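Local coordinates for peptide ABC transporter, peptide-binding protein (Thermus thermophilus, PDB 2D5W) that binds oligopeptides such as a pentapeptide and probably delivers them to an ABC transporter for uptake across the membrane, at residues A[299-304]-A[355-360]; A[334-339]-A[370-375]; A[347-352]-A[548-553]; A[362-367]-A[534-539]; A[470-475]-A[566-571]. One frame throughout, in Å; residues are numbered along the deposited sequence.

How the contacts relate
Contacts 1, 3 and 4 are buried; 1 and 3 reach the same mixed sheet, where strands 293-308 and 544-557 are neighbours, and the loop between helices 337-345 and 374-383 packs against both. In contact 1 that loop adds no hydrogen bond and meets the sheet through methyls and an indole, whereas contact 3 adds a backbone bridge and a glutamine. Contact 4 pins the same loop to helix 524-541 with paired amide bonds and water. Contact 2, its centre about 28 Å from the centre of the chain, joins two helix starts through an amide-phenyl stack, an arginine and waters. Contact 5, two loops only partly buried, relies on a tyrosine face and waters, with S470 reaching the bound peptide.

Contact 1: residues A[299-304]-A[355-360]; sequences PGAIWE and WIAPVN
Strand 293-308 turns a corner close to the peptide site, and there the methyl groups of A301 and A357 meet inside an apolar seam between the strand and a loop. Residues 299-304 and 355-360 run in nearly opposite directions, 172° apart, yet no hydrogen bond crosses between them; they touch through carbon. The methyl of A357 stands 3.6 Å from A301 CA, while V359 sends CG2 over the peptide link, 3.7 Å from G300 C. The other branch of the valine, CG1, reaches the P299 ring at CB. A301 is the centre of an inverse gamma turn, which makes the corner, and the strand on its far side carries I302 away from the loop to pack on a basic side chain of the bound peptide. W303, by contrast, lies against the loop. With CG anti to its backbone N (chi1 179°), its indole lies against the CB and CA of W355; that CB sits 3.6 Å from the centroid of the W303 six-membered ring and only 6° off the normal, a CH-pi contact over the face. W355 CA covers the same indole, 3.6 Å from W303 CE2. The W355 ring itself leads away from the strand, and its NE1 is hydrogen-bonded to E474. A type I turn from A357 to N360, closed by N360 N on A357 O, carries V359 back toward the strand.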
# COMPACT_ATOMS: atom_id res chain seq x y z
N PRO A 299 -11.81 10.31 4.00
CA PRO A 299 -10.77 10.72 3.05
C PRO A 299 -9.42 10.17 3.49
O PRO A 299 -9.16 10.02 4.68
CB PRO A 299 -10.83 12.24 3.11
CG PRO A 299 -12.27 12.50 3.41
CD PRO A 299 -12.55 11.48 4.49
N GLY A 300 -8.57 9.87 2.52
CA GLY A 300 -7.25 9.35 2.84
C GLY A 300 -6.31 9.62 1.68
O GLY A 300 -6.70 10.25 0.70
N ALA A 301 -5.08 9.15 1.79
CA ALA A 301 -4.11 9.33 0.73
C ALA A 301 -4.24 8.10 -0.16
O ALA A 301 -3.42 7.19 -0.12
CB ALA A 301 -2.71 9.43 1.31
N ILE A 302 -5.30 8.10 -0.97
CA ILE A 302 -5.62 7.00 -1.87
C ILE A 302 -5.65 7.59 -3.27
O ILE A 302 -6.57 8.32 -3.64
CB ILE A 302 -6.99 6.41 -1.50
CG1 ILE A 302 -7.03 6.10 -0.00
CG2 ILE A 302 -7.24 5.14 -2.31
CD1 ILE A 302 -8.43 5.94 0.56
N TRP A 303 -4.64 7.24 -4.06
CA TRP A 303 -4.48 7.80 -5.39
C TRP A 303 -4.72 6.83 -6.53
O TRP A 303 -3.88 5.98 -6.83
CB TRP A 303 -3.07 8.41 -5.47
CG TRP A 303 -2.70 9.01 -6.78
CD1 TRP A 303 -3.34 10.03 -7.44
CD2 TRP A 303 -1.58 8.66 -7.59
NE1 TRP A 303 -2.68 10.33 -8.60
CE2 TRP A 303 -1.59 9.50 -8.72
CE3 TRP A 303 -0.55 7.71 -7.47
CZ2 TRP A 303 -0.62 9.43 -9.73
CZ3 TRP A 303 0.41 7.63 -8.46
CH2 TRP A 303 0.37 8.49 -9.58
N GLU A 304 -5.89 6.96 -7.16
CA GLU A 304 -6.25 6.12 -8.30
C GLU A 304 -5.45 6.69 -9.48
O GLU A 304 -5.49 7.89 -9.75
CB GLU A 304 -7.75 6.19 -8.58
CG GLU A 304 -8.23 5.20 -9.65
CD GLU A 304 -8.28 3.75 -9.17
OE1 GLU A 304 -8.49 2.86 -10.03
OE2 GLU A 304 -8.14 3.50 -7.95
N TRP A 355 0.56 13.06 -7.50
CA TRP A 355 0.46 11.78 -6.78
C TRP A 355 0.23 11.89 -5.28
O TRP A 355 -0.09 10.90 -4.63
CB TRP A 355 1.70 10.91 -7.04
CG TRP A 355 2.88 11.22 -6.15
CD1 TRP A 355 3.17 10.63 -4.94
CD2 TRP A 355 3.90 12.20 -6.37
NE1 TRP A 355 4.30 11.19 -4.40
CE2 TRP A 355 4.77 12.16 -5.25
CE3 TRP A 355 4.16 13.12 -7.39
CZ2 TRP A 355 5.88 13.01 -5.14
CZ3 TRP A 355 5.26 13.96 -7.28
CH2 TRP A 355 6.11 13.90 -6.16
N ILE A 356 0.38 13.10 -4.74
CA ILE A 356 0.19 13.33 -3.31
C ILE A 356 -1.23 13.85 -3.05
O ILE A 356 -1.62 14.89 -3.58
CB ILE A 356 1.22 14.36 -2.78
CG1 ILE A 356 2.64 13.81 -2.99
CG2 ILE A 356 0.97 14.64 -1.30
CD1 ILE A 356 3.75 14.75 -2.55
N ALA A 357 -1.99 13.14 -2.23
CA ALA A 357 -3.36 13.52 -1.92
C ALA A 357 -3.45 14.77 -1.06
O ALA A 357 -2.56 15.06 -0.26
CB ALA A 357 -4.08 12.36 -1.23
N PRO A 358 -4.55 15.54 -1.20
CA PRO A 358 -4.77 16.77 -0.44
C PRO A 358 -4.67 16.63 1.08
O PRO A 358 -4.32 17.59 1.77
CB PRO A 358 -6.16 17.21 -0.89
CG PRO A 358 -6.19 16.76 -2.31
CD PRO A 358 -5.58 15.38 -2.24
N VAL A 359 -4.97 15.44 1.62
CA VAL A 359 -4.88 15.25 3.06
C VAL A 359 -3.45 15.45 3.56
O VAL A 359 -3.23 15.69 4.74
CB VAL A 359 -5.37 13.85 3.50
CG1 VAL A 359 -6.87 13.72 3.25
CG2 VAL A 359 -4.61 12.76 2.77
N ASN A 360 -2.48 15.33 2.65
CA ASN A 360 -1.08 15.54 3.01
C ASN A 360 -0.74 16.99 2.66
O ASN A 360 -0.93 17.41 1.52
CB ASN A 360 -0.17 14.59 2.23
CG ASN A 360 1.27 14.64 2.72
OD1 ASN A 360 1.85 15.71 2.89
ND2 ASN A 360 1.85 13.47 2.95

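Contact 2: residues A[334-339]-A[370-375]; sequences ALNREG and YEFDLK
F372 and N336 each hold CG anti to the backbone N (chi1 177° and -171°), and these two torsions lay the asparagine amide flat over the phenyl face, the planes 4° apart. N336 CB sits 3.6 Å from the centroid of the F372 ring, a CH-pi contact, while N336 CG lies 3.6 Å from F372 CD2. At the ring's edge, the carbonyl oxygen of A334 comes to 3.5 Å from F372 CE1. The stacked amide has a second hold: N336 is the N-cap of helix 337-345, and its OD1 accepts from G339 N, which stands above the carbonyl plane. R337 bends at chi3, turning its guanidinium edge to segment 370-375, where NH1 donates to Y370 O at 2.9 Å. One water accepts a hydrogen bond from R337 NE and lies within hydrogen-bonding distance of both L335 O and Y370 O; a second accepts from R337 NH1 and Y370 N. Further along, L374 CD2 packs 3.8 Å from A334 CB. The contact thus joins the starts of helices 337-345 and 374-383, with helix 416-431 touching A334, L335, N336 and F372, and strand 544-557 taking R337 NH2 at P546 O.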
# COMPACT_ATOMS: atom_id res chain seq x y z
N ALA A 334 -6.85 12.39 -23.66
CA ALA A 334 -7.94 11.57 -24.20
C ALA A 334 -8.77 10.90 -23.11
O ALA A 334 -9.75 10.22 -23.41
CB ALA A 334 -7.38 10.52 -25.15
N LEU A 335 -8.38 11.07 -21.85
CA LEU A 335 -9.12 10.49 -20.73
C LEU A 335 -10.02 11.58 -20.16
O LEU A 335 -9.54 12.57 -19.61
CB LEU A 335 -8.16 9.98 -19.65
CG LEU A 335 -7.10 8.96 -20.08
CD1 LEU A 335 -6.40 8.42 -18.85
CD2 LEU A 335 -7.75 7.83 -20.87
N ASN A 336 -11.33 11.41 -20.30
CA ASN A 336 -12.26 12.40 -19.80
C ASN A 336 -12.47 12.19 -18.31
O ASN A 336 -13.52 11.74 -17.86
CB ASN A 336 -13.60 12.31 -20.53
CG ASN A 336 -14.51 13.46 -20.20
OD1 ASN A 336 -14.16 14.35 -19.42
ND2 ASN A 336 -15.70 13.46 -20.79
N ARG A 337 -11.44 12.53 -17.54
CA ARG A 337 -11.46 12.36 -16.10
C ARG A 337 -12.52 13.20 -15.39
O ARG A 337 -13.20 12.71 -14.50
CB ARG A 337 -10.07 12.67 -15.52
CG ARG A 337 -8.99 11.73 -16.05
CD ARG A 337 -7.62 12.14 -15.54
NE ARG A 337 -7.23 13.44 -16.06
CZ ARG A 337 -6.33 14.23 -15.50
NH1 ARG A 337 -6.04 15.41 -16.04
NH2 ARG A 337 -5.71 13.86 -14.38
N GLU A 338 -12.66 14.46 -15.79
CA GLU A 338 -13.67 15.30 -15.16
C GLU A 338 -15.06 14.75 -15.46
O GLU A 338 -15.93 14.74 -14.58
CB GLU A 338 -13.56 16.75 -15.64
CG GLU A 338 -14.56 17.68 -14.98
CD GLU A 338 -14.39 17.77 -13.47
OE1 GLU A 338 -15.36 18.17 -12.78
OE2 GLU A 338 -13.29 17.46 -12.96
N GLY A 339 -15.28 14.28 -16.68
CA GLY A 339 -16.58 13.72 -17.03
C GLY A 339 -16.84 12.47 -16.22
O GLY A 339 -17.96 12.22 -15.77
N TYR A 370 -3.99 18.56 -17.41
CA TYR A 370 -4.27 18.09 -18.76
C TYR A 370 -5.76 17.88 -18.94
O TYR A 370 -6.31 16.84 -18.58
CB TYR A 370 -3.52 16.79 -19.02
CG TYR A 370 -2.02 16.96 -18.98
CD1 TYR A 370 -1.28 17.18 -20.14
CD2 TYR A 370 -1.33 16.90 -17.76
CE1 TYR A 370 0.10 17.34 -20.10
CE2 TYR A 370 0.06 17.06 -17.71
CZ TYR A 370 0.76 17.28 -18.89
OH TYR A 370 2.13 17.42 -18.84
N GLU A 371 -6.43 18.88 -19.51
CA GLU A 371 -7.86 18.81 -19.73
C GLU A 371 -8.22 17.81 -20.82
O GLU A 371 -7.38 17.44 -21.64
CB GLU A 371 -8.42 20.19 -20.08
CG GLU A 371 -8.16 20.64 -21.52
CD GLU A 371 -6.76 21.18 -21.77
OE1 GLU A 371 -5.89 21.05 -20.88
OE2 GLU A 371 -6.52 21.73 -22.87
N PHE A 372 -9.47 17.37 -20.82
CA PHE A 372 -9.95 16.44 -21.83
C PHE A 372 -10.03 17.19 -23.16
O PHE A 372 -10.80 18.15 -23.28
CB PHE A 372 -11.33 15.90 -21.44
CG PHE A 372 -11.93 14.98 -22.46
CD1 PHE A 372 -11.26 13.83 -22.86
CD2 PHE A 372 -13.17 15.26 -23.02
CE1 PHE A 372 -11.81 12.97 -23.81
CE2 PHE A 372 -13.73 14.41 -23.97
CZ PHE A 372 -13.05 13.26 -24.36
N ASP A 373 -9.23 16.77 -24.13
CA ASP A 373 -9.22 17.41 -25.44
C ASP A 373 -8.65 16.43 -26.46
O ASP A 373 -7.43 16.27 -26.58
CB ASP A 373 -8.35 18.67 -25.41
CG ASP A 373 -8.46 19.49 -26.68
OD1 ASP A 373 -8.63 18.90 -27.77
OD2 ASP A 373 -8.37 20.73 -26.59
N LEU A 374 -9.53 15.78 -27.21
CA LEU A 374 -9.10 14.81 -28.20
C LEU A 374 -8.27 15.44 -29.32
O LEU A 374 -7.41 14.78 -29.90
CB LEU A 374 -10.31 14.08 -28.79
CG LEU A 374 -11.11 13.24 -27.78
CD1 LEU A 374 -12.27 12.57 -28.49
CD2 LEU A 374 -10.20 12.20 -27.14
N LYS A 375 -8.52 16.71 -29.62
CA LYS A 375 -7.76 17.38 -30.67
C LYS A 375 -6.29 17.48 -30.28
O LYS A 375 -5.40 17.25 -31.10
CB LYS A 375 -8.32 18.78 -30.93
CG LYS A 375 -9.71 18.78 -31.55
CD LYS A 375 -10.21 20.20 -31.80
CE LYS A 375 -9.29 20.96 -32.76
NZ LYS A 375 -9.19 20.29 -34.09
O HOH W 1 -8.02 14.61 -18.61
O HOH W 2 -3.70 16.73 -15.08

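Contact 3: residues A[347-352]-A[548-553]; sequences GLQPVA and YFRANP
V351 and Y548 form a single backbone bridge, their CA atoms 4.1 Å apart, and beside it F549 N donates to P350 O at 3.0 Å, nearly in line with the carbonyl bond. Beyond that bridge the loop continues the pairing with a side chain. Q349 runs out extended past CG along strand 544-557, so that its OE1 accepts from A551 N at 2.9 Å in a fairly straight bond, 165° at the hydrogen, with the donor tilted 19° from the carbonyl plane. On the way, Q349 CB passes 3.4 Å from F549 O. The glutamine thereby does for a strand N-H what a paired strand would otherwise do, along a strand whose neighbour in the mixed sheet is 293-308. Q349 NE2 lies 3.7 Å from Y548 CE2, the ring plane inclined to the amide. Past the bridge, the methyl of A352 lies over the F549 ring: CB is 3.5 Å from the ring centroid, 15° off the normal, a CH-pi contact displaced toward the rim near CE2. The same phenyl also meets W303, A357 and P358. R550 CB passes 3.3 Å from Q349 OE1, but the arginine's charged end turns away to a salt bridge with E304.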
# COMPACT_ATOMS: atom_id res chain seq x y z
N GLY A 347 -18.60 14.18 -8.68
CA GLY A 347 -17.43 15.01 -8.41
C GLY A 347 -16.88 14.97 -7.00
O GLY A 347 -15.92 15.68 -6.69
N LEU A 348 -17.46 14.13 -6.14
CA LEU A 348 -17.02 14.05 -4.75
C LEU A 348 -15.63 13.45 -4.55
O LEU A 348 -15.01 13.63 -3.51
CB LEU A 348 -18.09 13.32 -3.92
CG LEU A 348 -19.41 14.10 -3.90
CD1 LEU A 348 -20.48 13.30 -3.17
CD2 LEU A 348 -19.21 15.46 -3.24
N GLN A 349 -15.15 12.72 -5.55
CA GLN A 349 -13.78 12.18 -5.55
C GLN A 349 -13.23 12.98 -6.72
O GLN A 349 -13.53 12.70 -7.88
CB GLN A 349 -13.76 10.68 -5.80
CG GLN A 349 -14.17 9.89 -4.56
CD GLN A 349 -13.90 8.40 -4.65
OE1 GLN A 349 -13.49 7.77 -3.67
NE2 GLN A 349 -14.16 7.81 -5.82
N PRO A 350 -12.43 14.02 -6.43
CA PRO A 350 -11.84 14.90 -7.44
C PRO A 350 -10.73 14.37 -8.31
O PRO A 350 -9.94 13.53 -7.90
CB PRO A 350 -11.38 16.09 -6.61
CG PRO A 350 -10.85 15.40 -5.38
CD PRO A 350 -11.93 14.37 -5.08
N VAL A 351 -10.68 14.90 -9.53
CA VAL A 351 -9.63 14.54 -10.47
C VAL A 351 -8.31 14.92 -9.81
O VAL A 351 -8.20 15.98 -9.18
CB VAL A 351 -9.79 15.32 -11.79
CG1 VAL A 351 -8.60 15.06 -12.70
CG2 VAL A 351 -11.08 14.90 -12.49
N ALA A 352 -7.32 14.05 -9.96
CA ALA A 352 -5.99 14.26 -9.40
C ALA A 352 -5.04 14.67 -10.52
O ALA A 352 -5.14 14.18 -11.65
CB ALA A 352 -5.49 12.98 -8.75
N TYR A 548 -7.88 10.14 -9.93
CA TYR A 548 -8.63 10.84 -8.90
C TYR A 548 -8.22 10.41 -7.49
O TYR A 548 -7.62 9.35 -7.30
CB TYR A 548 -10.15 10.65 -9.09
CG TYR A 548 -10.62 9.22 -9.22
CD1 TYR A 548 -10.73 8.61 -10.47
CD2 TYR A 548 -10.99 8.48 -8.10
CE1 TYR A 548 -11.20 7.29 -10.59
CE2 TYR A 548 -11.46 7.17 -8.21
CZ TYR A 548 -11.56 6.59 -9.45
OH TYR A 548 -12.03 5.30 -9.54
N PHE A 549 -8.54 11.26 -6.51
CA PHE A 549 -8.23 10.97 -5.11
C PHE A 549 -9.49 10.36 -4.50
O PHE A 549 -10.59 10.88 -4.68
CB PHE A 549 -7.84 12.24 -4.36
CG PHE A 549 -6.55 12.86 -4.85
CD1 PHE A 549 -5.36 12.15 -4.79
CD2 PHE A 549 -6.54 14.15 -5.36
CE1 PHE A 549 -4.16 12.73 -5.22
CE2 PHE A 549 -5.36 14.74 -5.80
CZ PHE A 549 -4.17 14.03 -5.73
N ARG A 550 -9.32 9.28 -3.76
CA ARG A 550 -10.43 8.55 -3.17
C ARG A 550 -10.67 8.72 -1.68
O ARG A 550 -9.78 9.12 -0.93
CB ARG A 550 -10.26 7.06 -3.46
CG ARG A 550 -10.35 6.71 -4.93
CD ARG A 550 -9.88 5.30 -5.22
NE ARG A 550 -10.59 4.29 -4.44
CZ ARG A 550 -10.42 2.98 -4.60
NH1 ARG A 550 -11.10 2.12 -3.86
NH2 ARG A 550 -9.56 2.54 -5.51
N ALA A 551 -11.89 8.39 -1.29
CA ALA A 551 -12.32 8.38 0.11
C ALA A 551 -12.91 6.98 0.25
O ALA A 551 -13.64 6.52 -0.63
CB ALA A 551 -13.39 9.44 0.36
N ASN A 552 -12.59 6.30 1.35
CA ASN A 552 -13.09 4.95 1.57
C ASN A 552 -14.45 4.93 2.24
O ASN A 552 -14.66 5.60 3.26
CB ASN A 552 -12.15 4.13 2.46
CG ASN A 552 -10.83 3.80 1.79
OD1 ASN A 552 -10.77 3.55 0.59
ND2 ASN A 552 -9.76 3.77 2.58
N PRO A 553 -15.40 4.17 1.68
CA PRO A 553 -16.72 4.11 2.31
C PRO A 553 -16.69 2.94 3.30
O PRO A 553 -16.12 1.89 3.01
CB PRO A 553 -17.65 3.84 1.13
CG PRO A 553 -16.81 2.98 0.24
CD PRO A 553 -15.44 3.62 0.31

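Contact 4: residues A[362-367]-A[534-539]; sequences LFNPNV and AQEIWA
Q535 reaches out of helix 524-541 to grip the loop, and its atoms can be followed in turn. CB packs 3.8 Å from V367 CG1. The chain then extends beyond CG, and CD comes to rest 3.6 Å from N364 CB. At the tip the amide divides its work: NE2 donates to L362 O at 2.8 Å, with that oxygen close to the amide plane, while OE1 accepts from N364 N at 3.1 Å. One amide thus holds two backbone groups of the loop, one acceptor and one donor, and both its ends have further partners, T354 OG1 for OE1 and F531 O for NE2. N364, with CG anti to the backbone N (chi1 -176°), folds its OD1 back to N366 N in an Asx turn. Its ND2 donates to a water, and a second water links N366 O to E536 OE1. One turn further along the helix, A539 CB rests 3.7 Å from V367 CB. The loop thereby lies along the helix face formed by Q535, E536 and A539, with helix 509-518 packed on A534 and I537 and strand 544-557 touching F363 and W538.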
# COMPACT_ATOMS: atom_id res chain seq x y z
N LEU A 362 1.80 18.37 1.79
CA LEU A 362 2.77 18.50 0.71
C LEU A 362 2.09 18.64 -0.65
O LEU A 362 2.72 19.01 -1.63
CB LEU A 362 3.71 17.29 0.69
CG LEU A 362 4.61 17.13 1.92
CD1 LEU A 362 5.34 15.79 1.85
CD2 LEU A 362 5.61 18.29 1.99
N PHE A 363 0.80 18.32 -0.71
CA PHE A 363 0.00 18.41 -1.93
C PHE A 363 0.17 19.76 -2.63
O PHE A 363 0.04 20.81 -2.00
CB PHE A 363 -1.47 18.18 -1.59
CG PHE A 363 -2.44 18.58 -2.67
CD1 PHE A 363 -2.54 17.85 -3.85
CD2 PHE A 363 -3.27 19.69 -2.50
CE1 PHE A 363 -3.47 18.21 -4.83
CE2 PHE A 363 -4.19 20.05 -3.47
CZ PHE A 363 -4.29 19.31 -4.64
N ASN A 364 0.45 19.73 -3.93
CA ASN A 364 0.61 20.96 -4.71
C ASN A 364 -0.58 21.11 -5.66
O ASN A 364 -0.71 20.36 -6.63
CB ASN A 364 1.90 20.93 -5.53
CG ASN A 364 2.15 22.23 -6.27
OD1 ASN A 364 1.28 23.10 -6.33
ND2 ASN A 364 3.34 22.37 -6.85
N PRO A 365 -1.47 22.08 -5.40
CA PRO A 365 -2.65 22.30 -6.24
C PRO A 365 -2.38 23.08 -7.52
O PRO A 365 -3.27 23.24 -8.35
CB PRO A 365 -3.58 23.06 -5.31
CG PRO A 365 -2.62 23.94 -4.57
CD PRO A 365 -1.48 22.98 -4.23
N ASN A 366 -1.14 23.54 -7.69
CA ASN A 366 -0.79 24.37 -8.83
C ASN A 366 -0.07 23.74 -10.02
O ASN A 366 0.33 24.45 -10.94
CB ASN A 366 0.05 25.55 -8.33
CG ASN A 366 -0.60 26.29 -7.18
OD1 ASN A 366 0.07 26.74 -6.25
ND2 ASN A 366 -1.92 26.43 -7.24
N VAL A 367 0.10 22.42 -10.03
CA VAL A 367 0.80 21.78 -11.14
C VAL A 367 0.01 21.82 -12.45
O VAL A 367 -1.20 22.06 -12.45
CB VAL A 367 1.15 20.31 -10.82
CG1 VAL A 367 1.91 20.23 -9.51
CG2 VAL A 367 -0.11 19.46 -10.78
N ALA A 534 9.10 19.41 -7.14
CA ALA A 534 9.16 18.04 -7.65
C ALA A 534 7.85 17.68 -8.35
O ALA A 534 7.86 17.02 -9.39
CB ALA A 534 9.44 17.07 -6.51
N GLN A 535 6.73 18.10 -7.77
CA GLN A 535 5.43 17.81 -8.37
C GLN A 535 5.23 18.54 -9.70
O GLN A 535 4.56 18.03 -10.59
CB GLN A 535 4.30 18.15 -7.39
CG GLN A 535 4.23 17.18 -6.20
CD GLN A 535 3.25 17.62 -5.13
OE1 GLN A 535 2.04 17.44 -5.26
NE2 GLN A 535 3.77 18.22 -4.07
N GLU A 536 5.81 19.73 -9.83
CA GLU A 536 5.70 20.48 -11.07
C GLU A 536 6.39 19.70 -12.19
O GLU A 536 5.86 19.57 -13.29
CB GLU A 536 6.35 21.86 -10.93
CG GLU A 536 5.58 22.85 -10.06
CD GLU A 536 4.44 23.54 -10.80
OE1 GLU A 536 3.73 24.35 -10.17
OE2 GLU A 536 4.26 23.28 -12.01
N ILE A 537 7.58 19.18 -11.90
CA ILE A 537 8.33 18.40 -12.88
C ILE A 537 7.56 17.12 -13.20
O ILE A 537 7.42 16.74 -14.36
CB ILE A 537 9.72 18.04 -12.34
CG1 ILE A 537 10.57 19.30 -12.22
CG2 ILE A 537 10.40 17.02 -13.26
CD1 ILE A 537 11.88 19.10 -11.49
N TRP A 538 7.05 16.47 -12.16
CA TRP A 538 6.29 15.23 -12.30
C TRP A 538 5.11 15.42 -13.26
O TRP A 538 4.88 14.60 -14.15
CB TRP A 538 5.78 14.79 -10.92
CG TRP A 538 5.10 13.45 -10.89
CD1 TRP A 538 5.65 12.26 -10.53
CD2 TRP A 538 3.73 13.18 -11.21
NE1 TRP A 538 4.72 11.25 -10.61
CE2 TRP A 538 3.53 11.79 -11.03
CE3 TRP A 538 2.65 13.97 -11.64
CZ2 TRP A 538 2.29 11.18 -11.26
CZ3 TRP A 538 1.42 13.36 -11.87
CH2 TRP A 538 1.26 11.98 -11.68
N ALA A 539 4.38 16.52 -13.08
CA ALA A 539 3.22 16.79 -13.92
C ALA A 539 3.57 17.05 -15.38
O ALA A 539 2.79 16.72 -16.27
CB ALA A 539 2.43 17.97 -13.36
O HOH W 3 4.29 24.96 -7.77
O HOH W 4 2.32 26.52 -11.13

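Contact 5: residues A[470-475]-A[566-571]; sequences SNLQED and SAYSGG
L472 stands across the Y568 ring at about a right angle, with its branch point over the middle of the face: CG is 3.6 Å from the ring centroid and just 3° off the normal, a CH-pi contact. Of its two methyls, CD2 lies over the outer part, 3.5 Å from Y568 CE1, and CD1 over the inner part. At the edge of the same ring, the carbonyl oxygen of S470 comes to 3.5 Å from Y568 CE2. S470 OG is hydrogen-bonded to a polar side chain of the bound peptide. Two tight turns face each other here. An Asx turn, in which N471 OD1 accepts from Q473 N, shapes the segment of L472, and a type II turn from Y568 to G571 shapes the other. N471 has CG between the backbone N and the carbonyl carbon (chi1 54°), which turns its amide back to Q473 N. The backbone itself sets N471 CB 3.1 Å from G571 O, an oxygen that also receives a CA-H...O contact from N471 CA. No direct hydrogen bond crosses. One water lies within hydrogen-bonding distance of both S470 O and A567 O, another joins N471 O and Y568 OH, and a third accepts from L472 N and donates to G571 O.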
# COMPACT_ATOMS: atom_id res chain seq x y z
N SER A 470 -1.18 5.60 0.71
CA SER A 470 0.04 6.08 1.36
C SER A 470 -0.10 6.46 2.82
O SER A 470 -1.19 6.77 3.30
CB SER A 470 0.58 7.29 0.60
OG SER A 470 0.86 6.99 -0.76
N ASN A 471 1.03 6.43 3.52
CA ASN A 471 1.08 6.86 4.91
C ASN A 471 1.75 8.24 4.88
O ASN A 471 1.98 8.80 3.80
CB ASN A 471 1.88 5.88 5.78
CG ASN A 471 3.26 5.61 5.25
OD1 ASN A 471 3.88 6.47 4.63
ND2 ASN A 471 3.77 4.41 5.51
N LEU A 472 2.07 8.79 6.05
CA LEU A 472 2.69 10.11 6.12
C LEU A 472 4.19 10.14 5.85
O LEU A 472 4.81 11.20 5.89
CB LEU A 472 2.40 10.74 7.48
CG LEU A 472 0.99 11.33 7.60
CD1 LEU A 472 0.66 11.62 9.06
CD2 LEU A 472 0.91 12.60 6.76
N GLN A 473 4.78 8.98 5.57
CA GLN A 473 6.21 8.93 5.27
C GLN A 473 6.42 9.14 3.78
O GLN A 473 6.94 8.26 3.08
CB GLN A 473 6.80 7.60 5.72
CG GLN A 473 6.62 7.33 7.21
CD GLN A 473 7.45 6.16 7.70
OE1 GLN A 473 7.47 5.10 7.07
NE2 GLN A 473 8.13 6.35 8.82
N GLU A 474 6.01 10.31 3.30
CA GLU A 474 6.13 10.64 1.88
C GLU A 474 7.55 11.07 1.51
O GLU A 474 8.10 12.01 2.08
CB GLU A 474 5.14 11.76 1.53
CG GLU A 474 5.14 12.17 0.06
CD GLU A 474 4.80 11.03 -0.88
OE1 GLU A 474 3.75 10.38 -0.69
OE2 GLU A 474 5.59 10.78 -1.83
N ASP A 475 8.12 10.37 0.53
CA ASP A 475 9.48 10.67 0.07
C ASP A 475 9.57 10.72 -1.45
O ASP A 475 10.66 10.89 -2.00
CB ASP A 475 10.46 9.62 0.60
CG ASP A 475 9.93 8.21 0.47
OD1 ASP A 475 9.20 7.93 -0.51
OD2 ASP A 475 10.24 7.37 1.34
N SER A 566 -9.37 6.73 9.99
CA SER A 566 -9.14 8.14 9.71
C SER A 566 -8.19 8.16 8.52
O SER A 566 -7.80 7.11 8.01
CB SER A 566 -8.49 8.84 10.91
OG SER A 566 -7.18 8.35 11.12
N ALA A 567 -7.82 9.35 8.07
CA ALA A 567 -6.94 9.47 6.92
C ALA A 567 -5.66 8.65 7.06
O ALA A 567 -5.20 8.03 6.09
CB ALA A 567 -6.58 10.93 6.68
N TYR A 568 -5.09 8.63 8.26
CA TYR A 568 -3.85 7.90 8.48
C TYR A 568 -3.83 6.93 9.67
O TYR A 568 -2.76 6.54 10.13
CB TYR A 568 -2.69 8.90 8.61
CG TYR A 568 -2.41 9.67 7.34
CD1 TYR A 568 -2.73 11.03 7.24
CD2 TYR A 568 -1.81 9.06 6.24
CE1 TYR A 568 -2.45 11.75 6.08
CE2 TYR A 568 -1.52 9.77 5.08
CZ TYR A 568 -1.84 11.12 5.01
OH TYR A 568 -1.52 11.84 3.88
N SER A 569 -5.01 6.54 10.16
CA SER A 569 -5.05 5.61 11.28
C SER A 569 -4.31 4.33 10.90
O SER A 569 -4.48 3.81 9.79
CB SER A 569 -6.51 5.29 11.66
OG SER A 569 -7.23 4.76 10.56
N GLY A 570 -3.49 3.82 11.82
CA GLY A 570 -2.72 2.62 11.53
C GLY A 570 -1.65 2.90 10.49
O GLY A 570 -1.07 1.98 9.92
N GLY A 571 -1.41 4.18 10.24
CA GLY A 571 -0.42 4.59 9.26
C GLY A 571 -1.00 4.82 7.88
O GLY A 571 -0.84 5.89 7.30
O HOH W 5 -4.02 7.23 3.69
O HOH W 6 0.58 10.91 2.49
O HOH W 7 0.90 7.85 8.38